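Local coordinates for extracellular solute-binding protein, family 1 (Bifidobacterium longum subsp. infantis ATCC 15697, PDB 3QUF), which probably binds a solute outside the cell and hands it to a membrane transporter, as other family 1 extracellular solute-binding proteins do, at residues L104-S107 / F111-G114; L193-Y198 / K366-N371; V281-A286 / D291-N296; F303-R308 / K319-L324. All coordinates share one frame; numbering follows the deposited sequence. Where two conformers were deposited one is given.

Interaction 1 (L104-S107 / F111-G114); sequences LDIS and FLDG. With SO4 (sulfate ion), chain D.
Ile106, the middle residue of an Asx turn closed by Asp105 and Ser107, meets Phe111 and Leu112 in a small apolar contact. The loop doubles back between helix 94-100 and strand 124-125, within the lobe that also holds helix 311-324. Several atoms of Ile106 share the touching. Its CD1 comes to the edge of the Phe111 ring, near the ring plane, 4.0 Å from CE1. CB and CG2 of Ile106 lie near CZ of the ring, CB at 4.1 Å. The two side chains cross at about a right angle. In Ile106, CG1 sits between the backbone N and the carbonyl carbon (chi1 58°), which carries CD1 toward the phenyl rim. Leu112 comes in beside them. Its CD1 lies 3.4 Å from Ile106 O, and its CD2 is 4.3 Å from Ile106 CD1.

Around this core, Phe111 packs on Leu321 and Ala322 of helix 311-324, and Leu112 touches Phe120 and Met132. The Asx turn holds the backbone on either side of Ile106. Asp105 OD1 takes two bonds from Ser107, one from N at 2.9 Å and a shorter one from OG at 2.6 Å. Ser107 OG in turn is bonded to Thr129 N, so the turn is pinned to strand 128-129.

Farther out, Gly114 has a positive phi of 103°. A side chain there would press on the carbonyl O of Asp113. A sulfate ion, probably from the crystallisation liquor, sits beside it, and Gly114 N donates to sulfate O1 at 2.7 Å in a nearly straight bond of 167°.

Interaction 2 (L193-Y198 / K366-N371); sequences LLASYY and KFYWVN
Ala195 of helix 193-198 faces Tyr368 of the short strand 367-368, and their CA atoms, 6.2 Å apart, mark the closest approach of the two backbones. Three apolar touches follow. The CB atoms of Ala195 and Tyr368 meet at 3.9 Å, so the small residue lets the strand lie near the helix. Leu194 reaches beyond it. Its CG is anti to the backbone N (chi1 180°), and the branch that results carries CD2 to both neighbours on the strand side. That methyl rests 3.7 Å from Val370 CG2, with the two side chains at about a right angle. It also lies at the edge of the Tyr368 ring, near the ring plane, at a looser 4.4 Å from CE2.

The polar end of Tyr368 is held by a residue outside the two segments. Its OH is hydrogen-bonded to Asp208 OD2, while Tyr198 OH, from the same helix, is bonded to Asp208 OD1. One carboxylate thus ties helix and strand together, an oxygen for each phenol. This probably limits how far either ring can swing. On the helix, CD2 of Tyr197 stands 3.7 Å above one face of the Tyr198 ring, toward its rim. Leu194 also touches Val225 of helix 223-234, and Val370 touches Trp212 of helix 209-212.

Strand 367-368 runs parallel to strand 295-305 and is bonded to it through the backbone of Tyr368. The contact is therefore helix-on-sheet packing, as expected of an alpha/beta lobe in a solute-binding protein, with helix 188-199 laid against a sheet strand.

Interaction 3 (V281-A286 / D291-N296); sequences VAPFPA and DGQWIN
Phe284 and Trp294 share the direct backbone bond of this contact. Phe284 N donates to Trp294 O at 3.0 Å, with an N-H...O angle of 145°. A water adds a second link. It accepts from Trp294 N at 3.0 Å and lies 3.0 Å from Pro285 O, to which it probably donates. The Gln293 chain bends at chi2, and its NE2 bonds to Lys158 O and Glu290 O.

The flat groups come next. Phe284 has CG beside its own backbone N (chi1 -64°), which lays the ring along the 294-296 backbone. Trp294 O and Ile295 CA come to the ring edge. The Asn296 amide sits obliquely to the ring, planes 32° apart, with ND2 3.3 Å from Phe284 CE2. That amide is anchored by Arg263 NE at OD1 and Gly188 O at ND2. A leucine at Phe284 would probably leave the Asn296 amide without its aromatic neighbour and open a gap beside Phe141.

The segments are the end of strand 279-282, the start of strand 295-305 and most of the loop that joins them; both strands pair antiparallel with strand 135-144 in the main sheet.

Apolar packing fills the rest. Pro283 CG touches Gln293 CB at 3.6 Å, and Pro283 CB meets Ile295 CG2 at 3.8 Å. Ala286 CB lies 3.4 Å from Gly292 C, where a side chain on Gly292 would be tight.

Interaction 4 (F303-R308 / K319-L324); sequences FAIASR and KFLAYL
The Phe303 ring carries Leu324 over one face. In the conformer given for Leu324, CD1 stands 3.6 Å from the ring centroid and 21° off the ring normal, a CH-pi contact. The methyl is shifted a little toward the rim, and its nearest ring atom is Phe303 CD2 at 3.4 Å. The two side chains cross at about a right angle. Phe303 has CG anti to its carbonyl carbon (chi1 -66°), which turns the ring toward the last turn of the helix. The same side chain also touches Ile43 of helix 40-53 and Asn88 of strand 86-89. An alanine in place of Phe303 is likely to leave the Leu324 methyl without its ring face and open a gap between the sheet and the two helices.

The next layer is aliphatic. Leu321 sends its branch between the two strand residues. Its CD2 lies 4.0 Å from Ile305 CG1, and its CG is 4.3 Å from Phe303 CB. The CD1 methyl of Leu321 also reaches Ile305 CG1, at 4.0 Å, so both branches share that contact. Ile305 in turn packs on Ala317 and Lys318, one turn earlier in the helix. Neighbouring Phe320 packs with other rings, edge-to-face with Phe50 and at a slant to Phe34.

Strand 303-305 and helix 319-324 run nearly antiparallel, with their axes 9.7 Å apart. Strand 295-305 leads through a short loop into helix 311-324, which folds back over the sheet. This is a strand-loop-helix unit of the alpha/beta lobe, with its apolar side chains filling the layer between sheet and helix.

From the N terminus, interaction 1 comes first and closes a short loop within 104-114. Interaction 2 opens next, at helix 188-199, and closes far along the chain at strand 367-368. Interactions 3 and 4 both nest inside that long loop, and no two contacts cross. Strand 295-305 is shared by interactions 3 and 4, which lie about 34 Å apart (centres) on opposite sides of the chain's centre. Interactions 2 and 3 touch through the backbone bond from Ile295 to Lys366 and tie helix 188-199 and the 283-294 loop to one end of that strand. Interactions 1 and 4 touch through Leu104 and Ile305 and tie the 104-114 loop and helix 311-324 to the other.

Interaction 1 (L104-S107 / F111-G114)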
loop_
_atom_site.group_PDB
_atom_site.type_symbol
_atom_site.label_atom_id
_atom_site.label_comp_id
_atom_site.label_asym_id
_atom_site.label_seq_id
_atom_site.Cartn_x
_atom_site.Cartn_y
_atom_site.Cartn_z
ATOM N N LEU A 104 7.028 20.110 -9.683
ATOM C CA LEU A 104 8.230 20.806 -9.230
ATOM C C LEU A 104 9.196 19.839 -8.572
ATOM O O LEU A 104 8.801 19.044 -7.761
ATOM C CB LEU A 104 7.852 21.866 -8.207
ATOM C CG LEU A 104 8.969 22.767 -7.645
ATOM C CD1 LEU A 104 9.510 23.658 -8.734
ATOM C CD2 LEU A 104 8.375 23.629 -6.468
ATOM N N ASP A 105 10.480 19.939 -8.924
ATOM C CA ASP A 105 11.537 19.236 -8.162
ATOM C C ASP A 105 11.666 19.815 -6.765
ATOM O O ASP A 105 12.081 21.000 -6.607
ATOM C CB ASP A 105 12.842 19.418 -8.952
ATOM C CG ASP A 105 14.048 18.783 -8.268
ATOM O OD1 ASP A 105 13.911 18.184 -7.196
ATOM O OD2 ASP A 105 15.163 18.907 -8.861
ATOM N N ILE A 106 11.303 19.021 -5.763
ATOM C CA ILE A 106 11.327 19.421 -4.358
ATOM C C ILE A 106 12.450 18.728 -3.594
ATOM O O ILE A 106 12.509 18.761 -2.353
ATOM C CB ILE A 106 9.937 19.285 -3.717
ATOM C CG1 ILE A 106 9.419 17.847 -3.824
ATOM C CG2 ILE A 106 8.964 20.327 -4.361
ATOM C CD1 ILE A 106 8.134 17.624 -2.990
ATOM N N SER A 107 13.412 18.186 -4.344
ATOM C CA SER A 107 14.586 17.546 -3.731
ATOM C C SER A 107 15.221 18.488 -2.700
ATOM O O SER A 107 15.426 19.663 -2.971
ATOM C CB SER A 107 15.633 17.209 -4.787
ATOM O OG SER A 107 15.117 16.368 -5.791
ATOM N N PHE A 111 10.997 20.842 4.310
ATOM C CA PHE A 111 9.713 20.286 4.677
ATOM C C PHE A 111 9.592 18.761 4.489
ATOM O O PHE A 111 8.636 18.136 4.956
ATOM C CB PHE A 111 8.544 21.041 3.996
ATOM C CG PHE A 111 8.518 20.974 2.470
ATOM C CD1 PHE A 111 8.131 19.827 1.794
ATOM C CD2 PHE A 111 8.801 22.102 1.730
ATOM C CE1 PHE A 111 8.098 19.790 0.428
ATOM C CE2 PHE A 111 8.745 22.081 0.376
ATOM C CZ PHE A 111 8.391 20.934 -0.294
ATOM N N LEU A 112 10.584 18.147 3.837
ATOM C CA LEU A 112 10.657 16.705 3.722
ATOM C C LEU A 112 11.230 16.025 4.955
ATOM O O LEU A 112 11.158 14.817 5.073
ATOM C CB LEU A 112 11.490 16.286 2.526
ATOM C CG LEU A 112 11.111 16.865 1.170
ATOM C CD1 LEU A 112 12.168 16.458 0.138
ATOM C CD2 LEU A 112 9.695 16.423 0.777
ATOM N N ASP A 113 11.819 16.789 5.880
ATOM C CA ASP A 113 12.521 16.175 6.976
ATOM C C ASP A 113 11.538 15.412 7.875
ATOM O O ASP A 113 10.371 15.809 8.061
ATOM C CB ASP A 113 13.342 17.214 7.745
ATOM C CG ASP A 113 14.533 17.744 6.947
ATOM O OD1 ASP A 113 14.967 17.144 5.938
ATOM O OD2 ASP A 113 15.077 18.768 7.377
ATOM N N GLY A 114 11.983 14.251 8.367
ATOM C CA GLY A 114 11.184 13.434 9.281
ATOM C C GLY A 114 10.546 12.230 8.615
ATOM O O GLY A 114 10.016 11.340 9.285
HETATM S S SO4 D . 15.194 13.284 8.469
HETATM O O1 SO4 D . 14.274 13.239 7.341
HETATM O O2 SO4 D . 16.421 12.576 8.109
HETATM O O3 SO4 D . 15.512 14.674 8.801
HETATM O O4 SO4 D . 14.585 12.628 9.628
#

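Interaction 2 (L193-Y198 / K366-N371)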
loop_
_atom_site.group_PDB
_atom_site.type_symbol
_atom_site.label_atom_id
_atom_site.label_comp_id
_atom_site.label_asym_id
_atom_site.label_seq_id
_atom_site.Cartn_x
_atom_site.Cartn_y
_atom_site.Cartn_z
ATOM N N LEU A 193 4.871 -12.309 0.759
ATOM C CA LEU A 193 5.909 -13.285 0.512
ATOM C C LEU A 193 6.967 -12.739 -0.432
ATOM O O LEU A 193 8.155 -12.918 -0.210
ATOM C CB LEU A 193 5.261 -14.567 -0.015
ATOM C CG LEU A 193 6.153 -15.803 -0.062
ATOM C CD1 LEU A 193 6.617 -16.184 1.349
ATOM C CD2 LEU A 193 5.398 -16.969 -0.746
ATOM N N LEU A 194 6.522 -12.034 -1.466
ATOM C CA LEU A 194 7.387 -11.322 -2.386
ATOM C C LEU A 194 8.245 -10.293 -1.650
ATOM O O LEU A 194 9.482 -10.211 -1.903
ATOM C CB LEU A 194 6.546 -10.648 -3.478
ATOM C CG LEU A 194 7.331 -9.860 -4.501
ATOM C CD1 LEU A 194 8.213 -10.761 -5.380
ATOM C CD2 LEU A 194 6.366 -8.955 -5.375
ATOM N N ALA A 195 7.619 -9.553 -0.731
ATOM C CA ALA A 195 8.292 -8.492 0.002
ATOM C C ALA A 195 9.439 -9.124 0.800
ATOM O O ALA A 195 10.547 -8.607 0.822
ATOM C CB ALA A 195 7.328 -7.759 0.918
ATOM N N SER A 196 9.165 -10.269 1.401
ATOM C CA SER A 196 10.192 -10.992 2.164
ATOM C C SER A 196 11.293 -11.503 1.278
ATOM O O SER A 196 12.476 -11.407 1.627
ATOM C CB SER A 196 9.542 -12.126 2.916
ATOM O OG SER A 196 10.482 -12.962 3.602
ATOM N N TYR A 197 10.934 -12.103 0.148
ATOM C CA TYR A 197 11.922 -12.548 -0.836
ATOM C C TYR A 197 12.951 -11.494 -1.136
ATOM O O TYR A 197 14.139 -11.790 -1.177
ATOM C CB TYR A 197 11.231 -13.020 -2.142
ATOM C CG TYR A 197 12.138 -13.231 -3.320
ATOM C CD1 TYR A 197 12.787 -14.445 -3.513
ATOM C CD2 TYR A 197 12.318 -12.234 -4.262
ATOM C CE1 TYR A 197 13.600 -14.645 -4.586
ATOM C CE2 TYR A 197 13.140 -12.447 -5.377
ATOM C CZ TYR A 197 13.774 -13.664 -5.511
ATOM O OH TYR A 197 14.597 -13.867 -6.600
ATOM N N TYR A 198 12.497 -10.262 -1.321
ATOM C CA TYR A 198 13.370 -9.152 -1.585
ATOM C C TYR A 198 14.043 -8.608 -0.334
ATOM O O TYR A 198 15.262 -8.310 -0.342
ATOM C CB TYR A 198 12.564 -8.036 -2.249
ATOM C CG TYR A 198 12.134 -8.245 -3.677
ATOM C CD1 TYR A 198 13.053 -8.627 -4.664
ATOM C CD2 TYR A 198 10.831 -7.968 -4.064
ATOM C CE1 TYR A 198 12.686 -8.725 -5.990
ATOM C CE2 TYR A 198 10.465 -8.066 -5.411
ATOM C CZ TYR A 198 11.397 -8.409 -6.367
ATOM O OH TYR A 198 11.037 -8.487 -7.710
ATOM N N LYS A 366 9.262 -2.149 6.893
ATOM C CA LYS A 366 9.056 -3.480 6.342
ATOM C C LYS A 366 7.606 -3.642 5.830
ATOM O O LYS A 366 6.933 -4.595 6.187
ATOM C CB LYS A 366 9.360 -4.538 7.388
ATOM C CG LYS A 366 10.804 -4.528 7.863
ATOM C CD LYS A 366 11.183 -5.743 8.711
ATOM C CE LYS A 366 11.649 -6.961 7.802
ATOM N NZ LYS A 366 11.712 -8.401 8.451
ATOM N N PHE A 367 7.157 -2.693 5.033
ATOM C CA PHE A 367 5.872 -2.751 4.375
ATOM C C PHE A 367 6.074 -2.537 2.877
ATOM O O PHE A 367 6.966 -1.779 2.450
ATOM C CB PHE A 367 4.886 -1.725 4.949
ATOM C CG PHE A 367 5.325 -0.271 4.799
ATOM C CD1 PHE A 367 6.097 0.333 5.774
ATOM C CD2 PHE A 367 4.875 0.490 3.731
ATOM C CE1 PHE A 367 6.483 1.649 5.652
ATOM C CE2 PHE A 367 5.254 1.820 3.594
ATOM C CZ PHE A 367 6.044 2.397 4.574
ATOM N N TYR A 368 5.232 -3.172 2.074
ATOM C CA TYR A 368 5.371 -3.099 0.634
ATOM C C TYR A 368 4.045 -3.417 -0.044
ATOM O O TYR A 368 3.234 -4.136 0.505
ATOM C CB TYR A 368 6.460 -4.074 0.140
ATOM C CG TYR A 368 6.721 -3.997 -1.335
ATOM C CD1 TYR A 368 7.206 -2.829 -1.900
ATOM C CD2 TYR A 368 6.413 -5.070 -2.201
ATOM C CE1 TYR A 368 7.451 -2.712 -3.252
ATOM C CE2 TYR A 368 6.704 -5.000 -3.520
ATOM C CZ TYR A 368 7.198 -3.787 -4.066
ATOM O OH TYR A 368 7.449 -3.646 -5.398
ATOM N N TRP A 369 3.883 -2.877 -1.240
ATOM C CA TRP A 369 2.819 -3.223 -2.157
ATOM C C TRP A 369 3.389 -3.071 -3.574
ATOM O O TRP A 369 4.259 -2.233 -3.800
ATOM C CB TRP A 369 1.602 -2.298 -1.942
ATOM C CG TRP A 369 0.369 -2.831 -2.617
ATOM C CD1 TRP A 369 -0.275 -2.303 -3.708
ATOM C CD2 TRP A 369 -0.372 -3.995 -2.237
ATOM N NE1 TRP A 369 -1.366 -3.080 -4.036
ATOM C CE2 TRP A 369 -1.433 -4.133 -3.152
ATOM C CE3 TRP A 369 -0.216 -4.961 -1.230
ATOM C CZ2 TRP A 369 -2.345 -5.176 -3.073
ATOM C CZ3 TRP A 369 -1.112 -5.979 -1.158
ATOM C CH2 TRP A 369 -2.169 -6.087 -2.083
ATOM N N VAL A 370 2.930 -3.891 -4.515
ATOM C CA VAL A 370 3.395 -3.769 -5.906
ATOM C C VAL A 370 2.675 -2.582 -6.575
ATOM O O VAL A 370 1.492 -2.685 -6.947
ATOM C CB VAL A 370 3.200 -5.038 -6.715
ATOM C CG1 VAL A 370 3.754 -4.849 -8.148
ATOM C CG2 VAL A 370 3.993 -6.257 -6.070
ATOM N N ASN A 371 3.385 -1.481 -6.723
ATOM C CA ASN A 371 2.834 -0.238 -7.287
ATOM C C ASN A 371 3.448 -0.063 -8.675
ATOM O O ASN A 371 4.493 0.591 -8.865
ATOM C CB ASN A 371 3.097 0.955 -6.343
ATOM C CG ASN A 371 2.237 0.924 -5.102
ATOM O OD1 ASN A 371 2.734 0.969 -3.951
ATOM N ND2 ASN A 371 0.969 0.846 -5.310
#

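Interaction 3 (V281-A286 / D291-N296)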
loop_
_atom_site.group_PDB
_atom_site.type_symbol
_atom_site.label_atom_id
_atom_site.label_comp_id
_atom_site.label_asym_id
_atom_site.label_seq_id
_atom_site.Cartn_x
_atom_site.Cartn_y
_atom_site.Cartn_z
ATOM N N VAL A 281 -2.949 -10.449 15.343
ATOM C CA VAL A 281 -2.505 -9.871 14.091
ATOM C C VAL A 281 -1.016 -10.103 13.919
ATOM O O VAL A 281 -0.236 -9.637 14.760
ATOM C CB VAL A 281 -2.771 -8.347 14.000
ATOM C CG1 VAL A 281 -2.359 -7.815 12.641
ATOM C CG2 VAL A 281 -4.274 -8.067 14.262
ATOM N N ALA A 282 -0.633 -10.730 12.803
ATOM C CA ALA A 282 0.752 -11.110 12.575
ATOM C C ALA A 282 1.203 -10.587 11.228
ATOM O O ALA A 282 0.379 -10.430 10.332
ATOM C CB ALA A 282 0.864 -12.633 12.580
ATOM N N PRO A 283 2.511 -10.295 11.075
ATOM C CA PRO A 283 2.994 -10.044 9.733
ATOM C C PRO A 283 2.888 -11.310 8.877
ATOM O O PRO A 283 2.622 -12.416 9.396
ATOM C CB PRO A 283 4.477 -9.687 9.965
ATOM C CG PRO A 283 4.846 -10.484 11.162
ATOM C CD PRO A 283 3.609 -10.506 12.037
ATOM N N PHE A 284 3.092 -11.171 7.578
ATOM C CA PHE A 284 3.080 -12.348 6.729
ATOM C C PHE A 284 4.294 -13.221 7.022
ATOM O O PHE A 284 5.368 -12.704 7.366
ATOM C CB PHE A 284 3.052 -11.969 5.266
ATOM C CG PHE A 284 1.812 -11.236 4.881
ATOM C CD1 PHE A 284 0.628 -11.905 4.639
ATOM C CD2 PHE A 284 1.819 -9.856 4.829
ATOM C CE1 PHE A 284 -0.538 -11.203 4.347
ATOM C CE2 PHE A 284 0.664 -9.152 4.544
ATOM C CZ PHE A 284 -0.512 -9.830 4.288
ATOM N N PRO A 285 4.139 -14.534 6.903
ATOM C CA PRO A 285 5.291 -15.405 7.087
ATOM C C PRO A 285 6.423 -15.088 6.124
ATOM O O PRO A 285 6.202 -14.655 4.997
ATOM C CB PRO A 285 4.743 -16.797 6.792
ATOM C CG PRO A 285 3.251 -16.674 6.928
ATOM C CD PRO A 285 2.961 -15.288 6.469
ATOM N N ALA A 286 7.640 -15.281 6.594
ATOM C CA ALA A 286 8.801 -15.021 5.779
ATOM C C ALA A 286 8.982 -16.050 4.662
ATOM O O ALA A 286 8.637 -17.227 4.793
ATOM C CB ALA A 286 10.067 -15.002 6.655
ATOM N N ASP A 291 13.458 -14.137 10.804
ATOM C CA ASP A 291 13.121 -12.735 10.986
ATOM C C ASP A 291 12.755 -11.999 9.702
ATOM O O ASP A 291 12.836 -10.777 9.641
ATOM C CB ASP A 291 14.289 -12.022 11.663
ATOM C CG ASP A 291 15.539 -11.926 10.763
ATOM O OD1 ASP A 291 15.564 -12.438 9.609
ATOM O OD2 ASP A 291 16.521 -11.314 11.240
ATOM N N GLY A 292 12.313 -12.734 8.694
ATOM C CA GLY A 292 12.167 -12.186 7.338
ATOM C C GLY A 292 10.756 -11.710 7.013
ATOM O O GLY A 292 10.403 -11.593 5.839
ATOM N N GLN A 293 9.959 -11.451 8.049
ATOM C CA GLN A 293 8.547 -11.076 7.843
ATOM C C GLN A 293 8.346 -9.626 7.407
ATOM O O GLN A 293 9.070 -8.711 7.852
ATOM C CB GLN A 293 7.693 -11.351 9.076
ATOM C CG GLN A 293 7.769 -12.764 9.631
ATOM C CD GLN A 293 9.022 -13.011 10.440
ATOM O OE1 GLN A 293 9.700 -12.064 10.900
ATOM N NE2 GLN A 293 9.356 -14.306 10.619
ATOM N N TRP A 294 7.364 -9.440 6.518
ATOM C CA TRP A 294 6.924 -8.131 6.027
ATOM C C TRP A 294 5.407 -7.995 6.208
ATOM O O TRP A 294 4.695 -8.971 6.391
ATOM C CB TRP A 294 7.300 -7.952 4.545
ATOM C CG TRP A 294 8.753 -7.625 4.365
ATOM C CD1 TRP A 294 9.795 -8.409 4.728
ATOM C CD2 TRP A 294 9.310 -6.415 3.887
ATOM N NE1 TRP A 294 10.978 -7.764 4.530
ATOM C CE2 TRP A 294 10.719 -6.539 3.986
ATOM C CE3 TRP A 294 8.775 -5.219 3.406
ATOM C CZ2 TRP A 294 11.586 -5.526 3.585
ATOM C CZ3 TRP A 294 9.632 -4.239 2.988
ATOM C CH2 TRP A 294 11.045 -4.388 3.122
ATOM N N ILE A 295 4.926 -6.755 6.126
ATOM C CA ILE A 295 3.499 -6.478 6.052
ATOM C C ILE A 295 3.194 -5.845 4.700
ATOM O O ILE A 295 4.084 -5.451 3.942
ATOM C CB ILE A 295 2.993 -5.620 7.234
ATOM C CG1 ILE A 295 3.584 -4.212 7.190
ATOM C CG2 ILE A 295 3.286 -6.326 8.554
ATOM C CD1 ILE A 295 3.116 -3.288 8.277
ATOM N N ASN A 296 1.920 -5.801 4.370
ATOM C CA ASN A 296 1.493 -5.036 3.231
ATOM C C ASN A 296 1.427 -3.551 3.632
ATOM O O ASN A 296 1.062 -3.182 4.753
ATOM C CB ASN A 296 0.056 -5.389 2.787
ATOM C CG ASN A 296 -0.141 -6.810 2.204
ATOM O OD1 ASN A 296 -1.295 -7.282 2.160
ATOM N ND2 ASN A 296 0.916 -7.490 1.761
HETATM O O HOH W 1 6.540 -11.649 4.718
#

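Interaction 4 (F303-R308 / K319-L324)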
loop_
_atom_site.group_PDB
_atom_site.type_symbol
_atom_site.label_atom_id
_atom_site.label_comp_id
_atom_site.label_asym_id
_atom_site.label_seq_id
_atom_site.Cartn_x
_atom_site.Cartn_y
_atom_site.Cartn_z
ATOM N N PHE A 303 1.904 14.358 -2.342
ATOM C CA PHE A 303 1.581 15.746 -2.637
ATOM C C PHE A 303 2.675 16.380 -3.453
ATOM O O PHE A 303 3.845 16.184 -3.160
ATOM C CB PHE A 303 1.400 16.521 -1.334
ATOM C CG PHE A 303 0.212 16.072 -0.541
ATOM C CD1 PHE A 303 0.249 14.889 0.181
ATOM C CD2 PHE A 303 -0.978 16.787 -0.580
ATOM C CE1 PHE A 303 -0.896 14.439 0.864
ATOM C CE2 PHE A 303 -2.092 16.333 0.106
ATOM C CZ PHE A 303 -2.043 15.162 0.814
ATOM N N ALA A 304 2.292 17.151 -4.454
ATOM C CA ALA A 304 3.211 17.770 -5.395
ATOM C C ALA A 304 2.815 19.215 -5.650
ATOM O O ALA A 304 1.654 19.631 -5.413
ATOM C CB ALA A 304 3.196 16.968 -6.707
ATOM N N ILE A 305 3.791 19.993 -6.091
ATOM C CA ILE A 305 3.607 21.394 -6.447
ATOM C C ILE A 305 3.821 21.538 -7.982
ATOM O O ILE A 305 4.666 20.875 -8.570
ATOM C CB ILE A 305 4.624 22.286 -5.652
ATOM C CG1 ILE A 305 4.412 22.141 -4.152
ATOM C CG2 ILE A 305 4.531 23.743 -6.103
ATOM C CD1 ILE A 305 5.431 22.857 -3.265
ATOM N N ALA A 306 3.062 22.434 -8.605
ATOM C CA ALA A 306 3.161 22.711 -10.047
ATOM C C ALA A 306 4.504 23.372 -10.350
ATOM O O ALA A 306 4.873 24.378 -9.718
ATOM C CB ALA A 306 2.056 23.644 -10.492
ATOM N N SER A 307 5.192 22.868 -11.358
ATOM C CA SER A 307 6.356 23.586 -11.869
ATOM C C SER A 307 5.961 24.871 -12.605
ATOM O O SER A 307 6.754 25.823 -12.651
ATOM C CB SER A 307 7.199 22.681 -12.738
ATOM O OG SER A 307 6.415 22.254 -13.822
ATOM N N ARG A 308 4.763 24.904 -13.181
ATOM C CA ARG A 308 4.234 26.074 -13.861
ATOM C C ARG A 308 3.345 26.863 -12.910
ATOM O O ARG A 308 2.104 26.685 -12.860
ATOM C CB ARG A 308 3.469 25.670 -15.124
ATOM C CG ARG A 308 2.880 26.832 -15.901
ATOM C CD ARG A 308 2.962 26.641 -17.354
ATOM N NE ARG A 308 2.267 25.435 -17.767
ATOM C CZ ARG A 308 0.972 25.396 -18.041
ATOM N NH1 ARG A 308 0.434 24.239 -18.404
ATOM N NH2 ARG A 308 0.215 26.477 -17.966
ATOM N N LYS A 319 4.722 26.210 1.852
ATOM C CA LYS A 319 4.178 26.361 3.222
ATOM C C LYS A 319 3.041 25.378 3.507
ATOM O O LYS A 319 2.906 24.881 4.622
ATOM C CB LYS A 319 3.721 27.799 3.476
ATOM C CG LYS A 319 4.874 28.762 3.649
ATOM C CD LYS A 319 4.355 30.149 4.051
ATOM C CE LYS A 319 5.478 31.169 4.257
ATOM N NZ LYS A 319 4.992 32.351 5.063
ATOM N N PHE A 320 2.222 25.072 2.505
ATOM C CA PHE A 320 1.180 24.080 2.659
ATOM C C PHE A 320 1.744 22.667 2.858
ATOM O O PHE A 320 1.360 21.967 3.797
ATOM C CB PHE A 320 0.219 24.090 1.486
ATOM C CG PHE A 320 -0.915 23.128 1.647
ATOM C CD1 PHE A 320 -1.910 23.346 2.585
ATOM C CD2 PHE A 320 -0.972 21.979 0.878
ATOM C CE1 PHE A 320 -2.926 22.440 2.732
ATOM C CE2 PHE A 320 -2.014 21.092 0.995
ATOM C CZ PHE A 320 -2.983 21.296 1.915
ATOM N N LEU A 321 2.755 22.303 2.059
ATOM C CA LEU A 321 3.426 20.999 2.245
ATOM C C LEU A 321 4.096 20.915 3.600
ATOM O O LEU A 321 4.024 19.874 4.263
ATOM C CB LEU A 321 4.373 20.699 1.082
ATOM C CG LEU A 321 3.681 19.985 -0.110
ATOM C CD1 LEU A 321 2.669 20.767 -0.800
ATOM C CD2 LEU A 321 4.745 19.521 -1.148
ATOM N N ALA A 322 4.686 22.006 4.048
ATOM C CA ALA A 322 5.299 22.054 5.365
ATOM C C ALA A 322 4.290 21.861 6.467
ATOM O O ALA A 322 4.593 21.222 7.472
ATOM C CB ALA A 322 6.061 23.375 5.558
ATOM N N TYR A 323 3.100 22.461 6.304
ATOM C CA TYR A 323 2.020 22.284 7.265
ATOM C C TYR A 323 1.516 20.862 7.303
ATOM O O TYR A 323 1.219 20.302 8.379
ATOM C CB TYR A 323 0.866 23.253 6.941
ATOM C CG TYR A 323 -0.278 23.125 7.924
ATOM C CD1 TYR A 323 -0.210 23.716 9.168
ATOM C CD2 TYR A 323 -1.384 22.382 7.621
ATOM C CE1 TYR A 323 -1.253 23.593 10.066
ATOM C CE2 TYR A 323 -2.442 22.234 8.531
ATOM C CZ TYR A 323 -2.345 22.840 9.743
ATOM O OH TYR A 323 -3.358 22.740 10.671
ATOM N N LEU A 324 1.368 20.257 6.137
ATOM C CA LEU A 324 0.970 18.841 6.030
ATOM C C LEU A 324 1.935 17.975 6.830
ATOM O O LEU A 324 1.507 17.126 7.625
ATOM C CB LEU A 324 0.939 18.358 4.576
ATOM C CG LEU A 324 -0.324 18.587 3.741
ATOM C CD1 LEU A 324 -0.023 18.439 2.232
ATOM C CD2 LEU A 324 -1.401 17.635 4.148
#